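Side-chain contacts in 2-C-methyl-D-erythritol 4-phosphate cytidylyltransferase (Neisseria gonorrhoeae, PDB 1VGW), which probably catalyses the transfer of a cytidylyl group from CTP to 2-C-methyl-D-erythritol 4-phosphate, releasing diphosphate, in the DXP pathway of isoprenoid biosynthesis: residues N90-L95 with G175-A180; R211-T216 with A221-L226; V36-L41 with Q68-Q73; E45-V50 with R124-A129. One frame throughout, in Å; residues are numbered along the deposited sequence.

Interaction 1 (N90-L95 with G175-A180); sequences NGVAKL and GLLHRA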
loop_
_atom_site.group_PDB
_atom_site.type_symbol
_atom_site.label_atom_id
_atom_site.label_comp_id
_atom_site.label_asym_id
_atom_site.label_seq_id
_atom_site.Cartn_x
_atom_site.Cartn_y
_atom_site.Cartn_z
ATOM N N ASN B 90 -20.032 -21.536 -2.345
ATOM C CA ASN B 90 -20.817 -22.428 -1.497
ATOM C C ASN B 90 -21.473 -21.690 -0.330
ATOM O O ASN B 90 -22.564 -22.023 0.141
ATOM C CB ASN B 90 -19.940 -23.543 -0.935
ATOM C CG ASN B 90 -19.261 -24.462 -1.892
ATOM O OD1 ASN B 90 -19.589 -24.672 -3.050
ATOM N ND2 ASN B 90 -18.171 -25.108 -1.375
ATOM N N GLY B 91 -20.774 -20.730 0.264
ATOM C CA GLY B 91 -21.371 -20.029 1.412
ATOM C C GLY B 91 -22.606 -19.257 0.949
ATOM O O GLY B 91 -23.661 -19.340 1.572
ATOM N N VAL B 92 -22.445 -18.441 -0.081
ATOM C CA VAL B 92 -23.579 -17.675 -0.625
ATOM C C VAL B 92 -24.723 -18.612 -1.001
ATOM O O VAL B 92 -25.863 -18.343 -0.597
ATOM C CB VAL B 92 -23.173 -16.838 -1.846
ATOM C CG1 VAL B 92 -24.394 -16.124 -2.454
ATOM C CG2 VAL B 92 -22.094 -15.820 -1.505
ATOM N N ALA B 93 -24.477 -19.721 -1.686
ATOM C CA ALA B 93 -25.550 -20.643 -2.048
ATOM C C ALA B 93 -26.270 -21.195 -0.832
ATOM O O ALA B 93 -27.503 -21.344 -0.785
ATOM C CB ALA B 93 -25.042 -21.814 -2.873
ATOM N N LYS B 94 -25.484 -21.647 0.152
ATOM C CA LYS B 94 -26.062 -22.183 1.378
ATOM C C LYS B 94 -26.815 -21.112 2.138
ATOM O O LYS B 94 -27.909 -21.416 2.637
ATOM C CB LYS B 94 -24.989 -22.906 2.195
ATOM C CG LYS B 94 -25.453 -23.553 3.462
ATOM C CD LYS B 94 -24.597 -24.728 3.936
ATOM C CE LYS B 94 -24.824 -24.914 5.443
ATOM N NZ LYS B 94 -24.478 -26.266 5.932
ATOM N N LEU B 95 -26.397 -19.846 2.160
ATOM C CA LEU B 95 -27.179 -18.814 2.874
ATOM C C LEU B 95 -28.598 -18.667 2.285
ATOM O O LEU B 95 -29.566 -18.314 2.988
ATOM C CB LEU B 95 -26.449 -17.481 2.886
ATOM C CG LEU B 95 -25.388 -17.185 3.920
ATOM C CD1 LEU B 95 -24.477 -16.016 3.508
ATOM C CD2 LEU B 95 -25.969 -16.833 5.288
ATOM N N GLY B 175 -28.744 -12.282 -4.150
ATOM C CA GLY B 175 -29.151 -12.775 -5.469
ATOM C C GLY B 175 -28.256 -12.251 -6.582
ATOM O O GLY B 175 -27.872 -13.053 -7.472
ATOM N N LEU B 176 -27.842 -11.001 -6.581
ATOM C CA LEU B 176 -26.890 -10.490 -7.572
ATOM C C LEU B 176 -25.525 -11.193 -7.494
ATOM O O LEU B 176 -24.911 -11.557 -8.516
ATOM C CB LEU B 176 -26.683 -8.979 -7.310
ATOM C CG LEU B 176 -25.650 -8.284 -8.171
ATOM C CD1 LEU B 176 -25.995 -8.355 -9.656
ATOM C CD2 LEU B 176 -25.493 -6.817 -7.741
ATOM N N LEU B 177 -25.023 -11.443 -6.265
ATOM C CA LEU B 177 -23.735 -12.157 -6.055
ATOM C C LEU B 177 -23.849 -13.608 -6.466
ATOM O O LEU B 177 -23.037 -14.171 -7.227
ATOM C CB LEU B 177 -23.352 -12.041 -4.561
ATOM C CG LEU B 177 -21.935 -12.404 -4.129
ATOM C CD1 LEU B 177 -20.873 -11.698 -4.967
ATOM C CD2 LEU B 177 -21.723 -12.050 -2.637
ATOM N N HIS B 178 -24.889 -14.325 -6.025
ATOM C CA HIS B 178 -25.057 -15.717 -6.498
ATOM C C HIS B 178 -25.066 -15.770 -8.035
ATOM O O HIS B 178 -24.453 -16.604 -8.710
ATOM C CB HIS B 178 -26.383 -16.237 -5.967
ATOM C CG HIS B 178 -26.687 -17.647 -6.276
ATOM N ND1 HIS B 178 -25.911 -18.704 -5.869
ATOM C CD2 HIS B 178 -27.751 -18.202 -6.954
ATOM C CE1 HIS B 178 -26.444 -19.837 -6.288
ATOM N NE2 HIS B 178 -27.545 -19.579 -6.958
ATOM N N ARG B 179 -25.771 -14.811 -8.660
ATOM C CA ARG B 179 -25.848 -14.761 -10.103
ATOM C C ARG B 179 -24.479 -14.566 -10.749
ATOM O O ARG B 179 -24.127 -15.335 -11.644
ATOM C CB ARG B 179 -26.799 -13.619 -10.539
ATOM C CG ARG B 179 -27.665 -13.954 -11.716
ATOM C CD ARG B 179 -29.130 -14.158 -11.308
ATOM N NE ARG B 179 -29.594 -13.252 -10.317
ATOM C CZ ARG B 179 -30.770 -12.743 -10.083
ATOM N NH1 ARG B 179 -30.994 -11.926 -9.068
ATOM N NH2 ARG B 179 -31.769 -13.030 -10.927
ATOM N N ALA B 180 -23.732 -13.554 -10.350
ATOM C CA ALA B 180 -22.447 -13.204 -10.929
ATOM C C ALA B 180 -21.342 -14.245 -10.804
ATOM O O ALA B 180 -20.508 -14.345 -11.699
ATOM C CB ALA B 180 -21.937 -11.896 -10.310
#
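V92 sets CG1 trans to its main-chain N (chi1 176°), which directs CG1 to H178 and CG2 to L177; H178 adopts a similar first torsion (chi1 -177°), carrying its imidazole toward A93. These residues join two helices, 84-98 and 174-180, that lie against the central sheet of the GT-A-type alpha/beta fold. Their short segments run far from parallel, with 134° between their N-to-C directions and 9.8 Å between the axes at closest approach. Beta-branched V92 fills two directions at once: CG2 meets L177 CD2 at 4.0 Å, the two side chains running roughly perpendicular, and CG1 lies 4.0 Å from both the N and the CB of H178. Toward the sheet the partners include apolar residues: V92 touches L10 of strand 7-12, and L177 touches I107 and V109 of strand 106-109. Toward solvent the composition changes. H178 contributes its aliphatic CB to V92 while its polar ring stays near the surface, a division of labour that suits a histidine at the exposed side of the helix. The small A93 lets that ring come near, its CB standing 4.2 Å from H178 CE1.

Interaction 2 (R211-T216 with A221-L226); sequences RNLKLT and AYIVRL
L213 and L215 bind an extended loop to helix 218-228, which follows it immediately in the chain, a local loop-on-helix packing at the subunit interface. L213 comes first. Its CG sits between the backbone N and the carbonyl carbon (chi1 50°), and from there the branched end forks over the helix: CD1 presses on V224 CG2 at 3.5 Å, a tight approach, while CD2 meets I223 CG2 at 4.1 Å. I223 also packs against I223 of the second subunit, so L213 backs a residue of the dimer contact. Next, K214 points away from the helix, its long chain extended; it is predicted to position the substrate MEP for nucleophilic attack, and the leucines on either side of it in sequence pack the loop on the helix, which may steady the lysine. L215 turns back toward the helix and lays both methyls against A221, where a side chain of one carbon lets a leucine come close to the backbone: CD2 lies 4.0 Å from A221 CA. The main chain of L215 is itself hydrogen-bonded to A113. T216, like K214, faces away, and its hydroxyl OG1 is hydrogen-bonded to D220 OD1, tying the end of the loop to the helix one turn before V224. At the A221 end, L215 CD1 stands 3.6 Å from A221 N and 3.9 Å from A221 CB.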
loop_
_atom_site.group_PDB
_atom_site.type_symbol
_atom_site.label_atom_id
_atom_site.label_comp_id
_atom_site.label_asym_id
_atom_site.label_seq_id
_atom_site.Cartn_x
_atom_site.Cartn_y
_atom_site.Cartn_z
ATOM N N ARG B 211 -4.812 1.244 7.470
ATOM C CA ARG B 211 -4.651 0.215 8.496
ATOM C C ARG B 211 -5.349 -1.086 8.110
ATOM O O ARG B 211 -5.013 -2.140 8.679
ATOM C CB ARG B 211 -5.262 0.669 9.842
ATOM C CG ARG B 211 -4.668 1.917 10.455
ATOM C CD ARG B 211 -5.772 2.947 10.747
ATOM N NE ARG B 211 -6.541 2.654 11.922
ATOM C CZ ARG B 211 -7.726 3.134 12.270
ATOM N NH1 ARG B 211 -8.299 2.732 13.407
ATOM N NH2 ARG B 211 -8.357 4.010 11.502
ATOM N N ASN B 212 -6.265 -1.066 7.144
ATOM C CA ASN B 212 -7.009 -2.257 6.705
ATOM C C ASN B 212 -6.171 -3.172 5.846
ATOM O O ASN B 212 -6.618 -3.756 4.828
ATOM C CB ASN B 212 -8.254 -1.783 5.921
ATOM C CG ASN B 212 -9.256 -2.855 5.586
ATOM O OD1 ASN B 212 -9.351 -3.896 6.250
ATOM N ND2 ASN B 212 -10.038 -2.645 4.527
ATOM N N LEU B 213 -4.902 -3.357 6.205
ATOM C CA LEU B 213 -4.003 -4.174 5.408
ATOM C C LEU B 213 -4.188 -5.648 5.678
ATOM O O LEU B 213 -4.742 -6.032 6.688
ATOM C CB LEU B 213 -2.561 -3.763 5.592
ATOM C CG LEU B 213 -1.978 -3.606 6.984
ATOM C CD1 LEU B 213 -2.356 -4.726 7.925
ATOM C CD2 LEU B 213 -0.447 -3.476 6.870
ATOM N N LYS B 214 -3.683 -6.475 4.797
ATOM C CA LYS B 214 -3.795 -7.928 4.941
ATOM C C LYS B 214 -2.505 -8.517 5.484
ATOM O O LYS B 214 -1.427 -8.003 5.165
ATOM C CB LYS B 214 -4.071 -8.485 3.525
ATOM C CG LYS B 214 -4.694 -9.857 3.496
ATOM C CD LYS B 214 -4.701 -10.430 2.074
ATOM C CE LYS B 214 -5.467 -11.736 2.055
ATOM N NZ LYS B 214 -5.156 -12.590 0.879
ATOM N N LEU B 215 -2.577 -9.558 6.282
ATOM C CA LEU B 215 -1.437 -10.241 6.844
ATOM C C LEU B 215 -0.971 -11.362 5.908
ATOM O O LEU B 215 -1.557 -12.442 5.912
ATOM C CB LEU B 215 -1.735 -10.779 8.246
ATOM C CG LEU B 215 -0.617 -11.546 8.970
ATOM C CD1 LEU B 215 0.762 -11.194 8.421
ATOM C CD2 LEU B 215 -0.617 -11.264 10.470
ATOM N N THR B 216 0.051 -11.073 5.093
ATOM C CA THR B 216 0.594 -12.010 4.132
ATOM C C THR B 216 2.102 -12.262 4.245
ATOM O O THR B 216 2.569 -13.246 3.633
ATOM C CB THR B 216 0.348 -11.526 2.677
ATOM O OG1 THR B 216 1.003 -10.255 2.557
ATOM C CG2 THR B 216 -1.124 -11.388 2.367
ATOM N N ALA B 221 2.930 -8.497 9.581
ATOM C CA ALA B 221 2.694 -8.984 10.937
ATOM C C ALA B 221 3.188 -8.006 11.999
ATOM O O ALA B 221 2.519 -7.732 12.993
ATOM C CB ALA B 221 3.363 -10.336 11.143
ATOM N N TYR B 222 4.370 -7.440 11.727
ATOM C CA TYR B 222 4.935 -6.466 12.649
ATOM C C TYR B 222 3.999 -5.271 12.743
ATOM O O TYR B 222 3.660 -4.805 13.838
ATOM C CB TYR B 222 6.338 -6.050 12.220
ATOM C CG TYR B 222 6.917 -4.910 13.031
ATOM C CD1 TYR B 222 7.565 -3.854 12.414
ATOM C CD2 TYR B 222 6.811 -4.897 14.417
ATOM C CE1 TYR B 222 8.109 -2.819 13.157
ATOM C CE2 TYR B 222 7.335 -3.869 15.172
ATOM C CZ TYR B 222 7.986 -2.831 14.530
ATOM O OH TYR B 222 8.504 -1.801 15.288
ATOM N N ILE B 223 3.530 -4.818 11.580
ATOM C CA ILE B 223 2.605 -3.678 11.544
ATOM C C ILE B 223 1.257 -4.031 12.142
ATOM O O ILE B 223 0.625 -3.230 12.857
ATOM C CB ILE B 223 2.444 -3.142 10.103
ATOM C CG1 ILE B 223 3.827 -2.783 9.519
ATOM C CG2 ILE B 223 1.560 -1.900 10.110
ATOM C CD1 ILE B 223 3.781 -2.113 8.168
ATOM N N VAL B 224 0.809 -5.270 11.943
ATOM C CA VAL B 224 -0.479 -5.697 12.503
ATOM C C VAL B 224 -0.419 -5.760 14.026
ATOM O O VAL B 224 -1.275 -5.187 14.719
ATOM C CB VAL B 224 -0.921 -7.047 11.926
ATOM C CG1 VAL B 224 -2.107 -7.631 12.677
ATOM C CG2 VAL B 224 -1.271 -6.927 10.453
ATOM N N ARG B 225 0.607 -6.445 14.533
ATOM C CA ARG B 225 0.817 -6.608 15.974
ATOM C C ARG B 225 0.922 -5.248 16.663
ATOM O O ARG B 225 0.327 -5.026 17.722
ATOM C CB ARG B 225 2.052 -7.455 16.252
ATOM C CG ARG B 225 2.837 -7.138 17.494
ATOM C CD ARG B 225 2.259 -7.719 18.765
ATOM N NE ARG B 225 2.403 -9.172 18.833
ATOM C CZ ARG B 225 1.985 -9.912 19.856
ATOM N NH1 ARG B 225 1.394 -9.340 20.903
ATOM N NH2 ARG B 225 2.151 -11.233 19.832
ATOM N N LEU B 226 1.643 -4.340 16.020
ATOM C CA LEU B 226 1.848 -2.992 16.479
ATOM C C LEU B 226 0.583 -2.160 16.490
ATOM O O LEU B 226 0.381 -1.340 17.384
ATOM C CB LEU B 226 2.904 -2.298 15.592
#

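Interaction 3 (V36-L41 with Q68-Q73); sequences VLEHVL and QTAFPQ
Two helices of consecutive beta-alpha-beta units meet here: helix 36-45, which links parallel strands 7-12 and 52-56, and the end of helix 63-70, which links 52-56 to 75-77. F71, the first residue to leave helical geometry, carries the contact. Its CG lies trans to the carbonyl carbon (chi1 -68°), and the ring reaches into the groove between E38 and L41, one turn apart on helix 36-45. L41 CB sits over one face in a CH-pi contact, 4.0 Å from the centroid and only 10° off the normal. L41 CD1 adds an approach of 3.8 Å to F71 CD1. L41 also touches T53 and V55 of strand 52-56, so this leucine packs on both the sheet and the ring. E38 offers F71 its aliphatic part, CG lying 4.1 Å from CE1, while the carboxylate reaches past the ring: OE1 comes to A70 CB, and OE2 is hydrogen-bonded to T35 OG1. A glutamate suits this partly exposed place because its methylenes can pack on the phenyl group while its carboxylate is held by that threonine. Helices side by side over a shared parallel strand are the hallmark of Rossmann-like alpha/beta folds, to which the GT-A nucleotidyltransferases belong.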
loop_
_atom_site.group_PDB
_atom_site.type_symbol
_atom_site.label_atom_id
_atom_site.label_comp_id
_atom_site.label_asym_id
_atom_site.label_seq_id
_atom_site.Cartn_x
_atom_site.Cartn_y
_atom_site.Cartn_z
ATOM N N VAL B 36 -5.859 -14.512 14.586
ATOM C CA VAL B 36 -6.218 -13.462 13.622
ATOM C C VAL B 36 -7.728 -13.571 13.342
ATOM O O VAL B 36 -8.456 -12.608 13.419
ATOM C CB VAL B 36 -5.462 -13.596 12.295
ATOM C CG1 VAL B 36 -5.594 -12.358 11.418
ATOM C CG2 VAL B 36 -3.988 -13.916 12.532
ATOM N N LEU B 37 -8.203 -14.792 13.113
ATOM C CA LEU B 37 -9.602 -15.023 12.873
ATOM C C LEU B 37 -10.488 -14.493 14.001
ATOM O O LEU B 37 -11.348 -13.644 13.740
ATOM C CB LEU B 37 -9.944 -16.494 12.612
ATOM C CG LEU B 37 -11.386 -16.668 12.066
ATOM C CD1 LEU B 37 -11.558 -15.822 10.808
ATOM C CD2 LEU B 37 -11.667 -18.121 11.734
ATOM N N GLU B 38 -10.162 -14.852 15.251
ATOM C CA GLU B 38 -10.948 -14.384 16.390
ATOM C C GLU B 38 -10.942 -12.868 16.465
ATOM O O GLU B 38 -11.888 -12.272 16.949
ATOM C CB GLU B 38 -10.450 -14.970 17.696
ATOM C CG GLU B 38 -10.870 -16.399 17.962
ATOM C CD GLU B 38 -10.221 -16.903 19.259
ATOM O OE1 GLU B 38 -10.739 -16.621 20.348
ATOM O OE2 GLU B 38 -9.161 -17.563 19.134
ATOM N N HIS B 39 -9.845 -12.251 16.034
ATOM C CA HIS B 39 -9.772 -10.803 15.991
ATOM C C HIS B 39 -10.762 -10.268 14.930
ATOM O O HIS B 39 -11.357 -9.221 15.157
ATOM C CB HIS B 39 -8.390 -10.309 15.609
ATOM C CG HIS B 39 -7.439 -10.219 16.756
ATOM N ND1 HIS B 39 -7.564 -9.249 17.733
ATOM C CD2 HIS B 39 -6.353 -10.966 17.073
ATOM C CE1 HIS B 39 -6.581 -9.407 18.607
ATOM N NE2 HIS B 39 -5.841 -10.433 18.228
ATOM N N VAL B 40 -10.822 -10.951 13.783
ATOM C CA VAL B 40 -11.723 -10.526 12.719
ATOM C C VAL B 40 -13.205 -10.696 13.112
ATOM O O VAL B 40 -14.019 -9.817 12.823
ATOM C CB VAL B 40 -11.467 -11.199 11.370
ATOM C CG1 VAL B 40 -12.673 -10.952 10.422
ATOM C CG2 VAL B 40 -10.264 -10.570 10.669
ATOM N N LEU B 41 -13.545 -11.784 13.781
ATOM C CA LEU B 41 -14.929 -12.020 14.182
ATOM C C LEU B 41 -15.411 -10.956 15.161
ATOM O O LEU B 41 -16.568 -10.514 15.090
ATOM C CB LEU B 41 -15.097 -13.406 14.785
ATOM C CG LEU B 41 -14.888 -14.562 13.813
ATOM C CD1 LEU B 41 -15.006 -15.886 14.541
ATOM C CD2 LEU B 41 -15.906 -14.497 12.654
ATOM N N GLN B 68 -15.837 -21.732 17.332
ATOM C CA GLN B 68 -17.251 -21.818 17.582
ATOM C C GLN B 68 -17.639 -21.589 19.030
ATOM O O GLN B 68 -18.661 -20.931 19.274
ATOM C CB GLN B 68 -17.870 -23.109 17.040
ATOM C CG GLN B 68 -19.392 -23.136 17.274
ATOM C CD GLN B 68 -20.164 -22.239 16.331
ATOM O OE1 GLN B 68 -20.599 -22.636 15.251
ATOM N NE2 GLN B 68 -20.359 -20.971 16.729
ATOM N N THR B 69 -16.852 -22.112 19.978
ATOM C CA THR B 69 -17.142 -21.945 21.409
ATOM C C THR B 69 -16.896 -20.539 21.868
ATOM O O THR B 69 -17.449 -20.058 22.857
ATOM C CB THR B 69 -16.262 -22.905 22.236
ATOM O OG1 THR B 69 -16.825 -24.225 22.162
ATOM C CG2 THR B 69 -16.081 -22.506 23.660
ATOM N N ALA B 70 -16.023 -19.776 21.206
ATOM C CA ALA B 70 -15.854 -18.398 21.710
ATOM C C ALA B 70 -16.931 -17.462 21.151
ATOM O O ALA B 70 -17.153 -16.372 21.718
ATOM C CB ALA B 70 -14.458 -17.911 21.370
ATOM N N PHE B 71 -17.527 -17.826 20.021
ATOM C CA PHE B 71 -18.565 -17.041 19.353
ATOM C C PHE B 71 -19.801 -17.900 19.063
ATOM O O PHE B 71 -20.041 -18.431 17.963
ATOM C CB PHE B 71 -17.992 -16.441 18.048
ATOM C CG PHE B 71 -16.937 -15.389 18.277
ATOM C CD1 PHE B 71 -15.585 -15.745 18.251
ATOM C CD2 PHE B 71 -17.247 -14.094 18.576
ATOM C CE1 PHE B 71 -14.597 -14.828 18.511
ATOM C CE2 PHE B 71 -16.265 -13.160 18.835
ATOM C CZ PHE B 71 -14.933 -13.524 18.809
ATOM N N PRO B 72 -20.631 -18.119 20.091
ATOM C CA PRO B 72 -21.800 -18.964 19.981
ATOM C C PRO B 72 -22.779 -18.516 18.918
ATOM O O PRO B 72 -23.360 -19.346 18.194
ATOM C CB PRO B 72 -22.361 -19.015 21.393
ATOM C CG PRO B 72 -21.864 -17.777 22.044
ATOM C CD PRO B 72 -20.509 -17.513 21.430
ATOM N N GLN B 73 -22.924 -17.219 18.676
ATOM C CA GLN B 73 -23.828 -16.797 17.614
ATOM C C GLN B 73 -23.248 -16.862 16.217
ATOM O O GLN B 73 -24.008 -16.827 15.231
ATOM C CB GLN B 73 -24.419 -15.404 17.904
ATOM C CG GLN B 73 -25.605 -15.512 18.863
ATOM C CD GLN B 73 -26.057 -14.182 19.393
ATOM O OE1 GLN B 73 -25.320 -13.197 19.407
ATOM N NE2 GLN B 73 -27.291 -14.160 19.894
#

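Interaction 4 (E45-V50 with R124-A129); sequences ERHEAV and RLIEQA
I126 of helix 119-129 meets a type I beta turn, H47 to V50, in the connection between helix 36-45 and strand 52-56 of the alpha/beta fold. The contact lies near the surface and depends almost wholly on this one isoleucine. Along the helix, R124 comes first, its guanidinium NH1 hydrogen-bonded to the carbonyl oxygen of Q207 at the end of strand 204-207, and L125 follows, packing with Q128 and A129 further on against I206 of the same strand, while L125 and A129 also reach strand 169-173. I126, between them in sequence, turns to the loop instead. A chi1 of -77° puts its CG1 trans to the carbonyl carbon, and an extended chi2 (151°) carries CD1 on to the turn. There CD1 touches A49 CB at 4.0 Å and comes within 4.3 Å of H47 CD2; the other branch, CG2, also lies 4.2 Å from A49 CB. An alanine suits this position of the turn, since its single methyl is small enough for both branches of I126 to reach it. Isoleucine suits the opposing place because its longer branch can span several residues of the turn at once. The turn has its own support: V50 N is hydrogen-bonded to H47 O at 3.2 Å, A49 O accepts from N7 ND2, and the H47 side chain also touches S119 and L122 of helix 119-129. V50, the last residue of the turn, leads toward strand 52-56, and its CG2 completes the apolar cluster, 4.2 Å from I126 CD1.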
loop_
_atom_site.group_PDB
_atom_site.type_symbol
_atom_site.label_atom_id
_atom_site.label_comp_id
_atom_site.label_asym_id
_atom_site.label_seq_id
_atom_site.Cartn_x
_atom_site.Cartn_y
_atom_site.Cartn_z
ATOM N N GLU B 45 -19.057 -8.955 15.152
ATOM C CA GLU B 45 -19.931 -9.258 16.266
ATOM C C GLU B 45 -20.206 -8.059 17.146
ATOM O O GLU B 45 -21.333 -7.963 17.673
ATOM C CB GLU B 45 -19.461 -10.455 17.070
ATOM C CG GLU B 45 -19.566 -11.750 16.218
ATOM C CD GLU B 45 -20.952 -12.360 16.394
ATOM O OE1 GLU B 45 -21.642 -12.637 15.394
ATOM O OE2 GLU B 45 -21.341 -12.569 17.569
ATOM N N ARG B 46 -19.316 -7.074 17.211
ATOM C CA ARG B 46 -19.584 -5.885 18.002
ATOM C C ARG B 46 -20.192 -4.744 17.216
ATOM O O ARG B 46 -20.403 -3.637 17.757
ATOM C CB ARG B 46 -18.296 -5.413 18.699
ATOM C CG ARG B 46 -17.509 -4.349 17.981
ATOM C CD ARG B 46 -16.436 -3.722 18.902
ATOM N NE ARG B 46 -15.161 -4.423 18.729
ATOM C CZ ARG B 46 -14.900 -5.669 19.081
ATOM N NH1 ARG B 46 -15.825 -6.433 19.671
ATOM N NH2 ARG B 46 -13.718 -6.206 18.816
ATOM N N HIS B 47 -20.412 -4.900 15.926
ATOM C CA HIS B 47 -20.938 -3.824 15.091
ATOM C C HIS B 47 -22.445 -3.899 14.999
ATOM O O HIS B 47 -23.016 -4.883 14.505
ATOM C CB HIS B 47 -20.302 -3.920 13.693
ATOM C CG HIS B 47 -20.328 -2.601 12.988
ATOM N ND1 HIS B 47 -19.222 -1.771 12.960
ATOM C CD2 HIS B 47 -21.313 -1.965 12.331
ATOM C CE1 HIS B 47 -19.536 -0.658 12.313
ATOM N NE2 HIS B 47 -20.803 -0.754 11.920
ATOM N N GLU B 48 -23.108 -2.853 15.456
ATOM C CA GLU B 48 -24.552 -2.804 15.543
ATOM C C GLU B 48 -25.333 -3.105 14.281
ATOM O O GLU B 48 -26.337 -3.837 14.332
ATOM C CB GLU B 48 -24.976 -1.444 16.144
ATOM C CG GLU B 48 -24.247 -1.145 17.443
ATOM C CD GLU B 48 -24.769 0.099 18.144
ATOM O OE1 GLU B 48 -25.570 -0.059 19.099
ATOM O OE2 GLU B 48 -24.384 1.228 17.764
ATOM N N ALA B 49 -24.858 -2.660 13.121
ATOM C CA ALA B 49 -25.555 -2.845 11.873
ATOM C C ALA B 49 -25.420 -4.205 11.245
ATOM O O ALA B 49 -26.057 -4.418 10.200
ATOM C CB ALA B 49 -25.064 -1.782 10.857
ATOM N N VAL B 50 -24.613 -5.101 11.778
ATOM C CA VAL B 50 -24.413 -6.432 11.184
ATOM C C VAL B 50 -25.364 -7.360 11.891
ATOM O O VAL B 50 -25.412 -7.322 13.115
ATOM C CB VAL B 50 -22.944 -6.874 11.331
ATOM C CG1 VAL B 50 -22.680 -8.329 10.942
ATOM C CG2 VAL B 50 -22.081 -5.967 10.459
ATOM N N ARG B 124 -19.179 3.231 7.044
ATOM C CA ARG B 124 -19.271 3.885 5.732
ATOM C C ARG B 124 -19.685 2.914 4.626
ATOM O O ARG B 124 -20.557 3.218 3.801
ATOM C CB ARG B 124 -17.892 4.445 5.361
ATOM C CG ARG B 124 -17.722 5.931 5.558
ATOM C CD ARG B 124 -16.653 6.484 4.630
ATOM N NE ARG B 124 -15.393 5.802 4.768
ATOM C CZ ARG B 124 -14.512 5.871 5.748
ATOM N NH1 ARG B 124 -13.394 5.154 5.657
ATOM N NH2 ARG B 124 -14.722 6.622 6.816
ATOM N N LEU B 125 -19.105 1.716 4.575
ATOM C CA LEU B 125 -19.501 0.762 3.530
ATOM C C LEU B 125 -20.968 0.400 3.631
ATOM O O LEU B 125 -21.661 0.214 2.624
ATOM C CB LEU B 125 -18.639 -0.491 3.608
ATOM C CG LEU B 125 -18.915 -1.662 2.689
ATOM C CD1 LEU B 125 -18.594 -1.292 1.228
ATOM C CD2 LEU B 125 -18.110 -2.907 3.099
ATOM N N ILE B 126 -21.443 0.118 4.851
ATOM C CA ILE B 126 -22.820 -0.290 5.056
ATOM C C ILE B 126 -23.762 0.856 4.663
ATOM O O ILE B 126 -24.722 0.584 3.950
ATOM C CB ILE B 126 -23.111 -0.751 6.476
ATOM C CG1 ILE B 126 -22.566 -2.180 6.688
ATOM C CG2 ILE B 126 -24.599 -0.742 6.833
ATOM C CD1 ILE B 126 -22.171 -2.411 8.162
ATOM N N GLU B 127 -23.419 2.061 5.079
ATOM C CA GLU B 127 -24.210 3.245 4.817
ATOM C C GLU B 127 -24.313 3.609 3.348
ATOM O O GLU B 127 -25.410 3.830 2.820
ATOM C CB GLU B 127 -23.612 4.419 5.612
ATOM C CG GLU B 127 -24.454 5.684 5.576
ATOM C CD GLU B 127 -25.829 5.453 6.178
ATOM O OE1 GLU B 127 -25.915 4.820 7.250
ATOM O OE2 GLU B 127 -26.818 5.874 5.556
ATOM N N GLN B 128 -23.173 3.562 2.639
ATOM C CA GLN B 128 -23.172 3.910 1.211
ATOM C C GLN B 128 -23.489 2.788 0.273
ATOM O O GLN B 128 -24.414 2.886 -0.557
ATOM C CB GLN B 128 -21.811 4.547 0.893
ATOM C CG GLN B 128 -21.610 5.813 1.729
ATOM C CD GLN B 128 -20.202 6.333 1.692
ATOM O OE1 GLN B 128 -19.804 7.122 2.556
ATOM N NE2 GLN B 128 -19.402 5.910 0.718
ATOM N N ALA B 129 -22.858 1.630 0.393
ATOM C CA ALA B 129 -23.175 0.548 -0.558
ATOM C C ALA B 129 -24.352 -0.257 -0.081
ATOM O O ALA B 129 -24.996 -0.990 -0.849
ATOM C CB ALA B 129 -21.936 -0.330 -0.750
#

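Overall arrangement
Interactions 3 and 4 are direct neighbours: F71 CD2 lies 4.1 Å from E45 CG, so the ring that packs on helix 36-45 in the one also touches E45, the last residue of that helix and the first of segment 45-50. Along the chain the segments of these two contacts alternate, as do those of interactions 1 and 4. Interactions 1 and 2 lie on opposite sides of the chain's centre, about 30 Å between their centres. Interaction 2 is the one tied to the predicted catalytic region: it holds K214, and the side chain of L215 is about 8 Å from that of K26, a predicted transition-state stabiliser. The other three are structural packing away from the annotated sites.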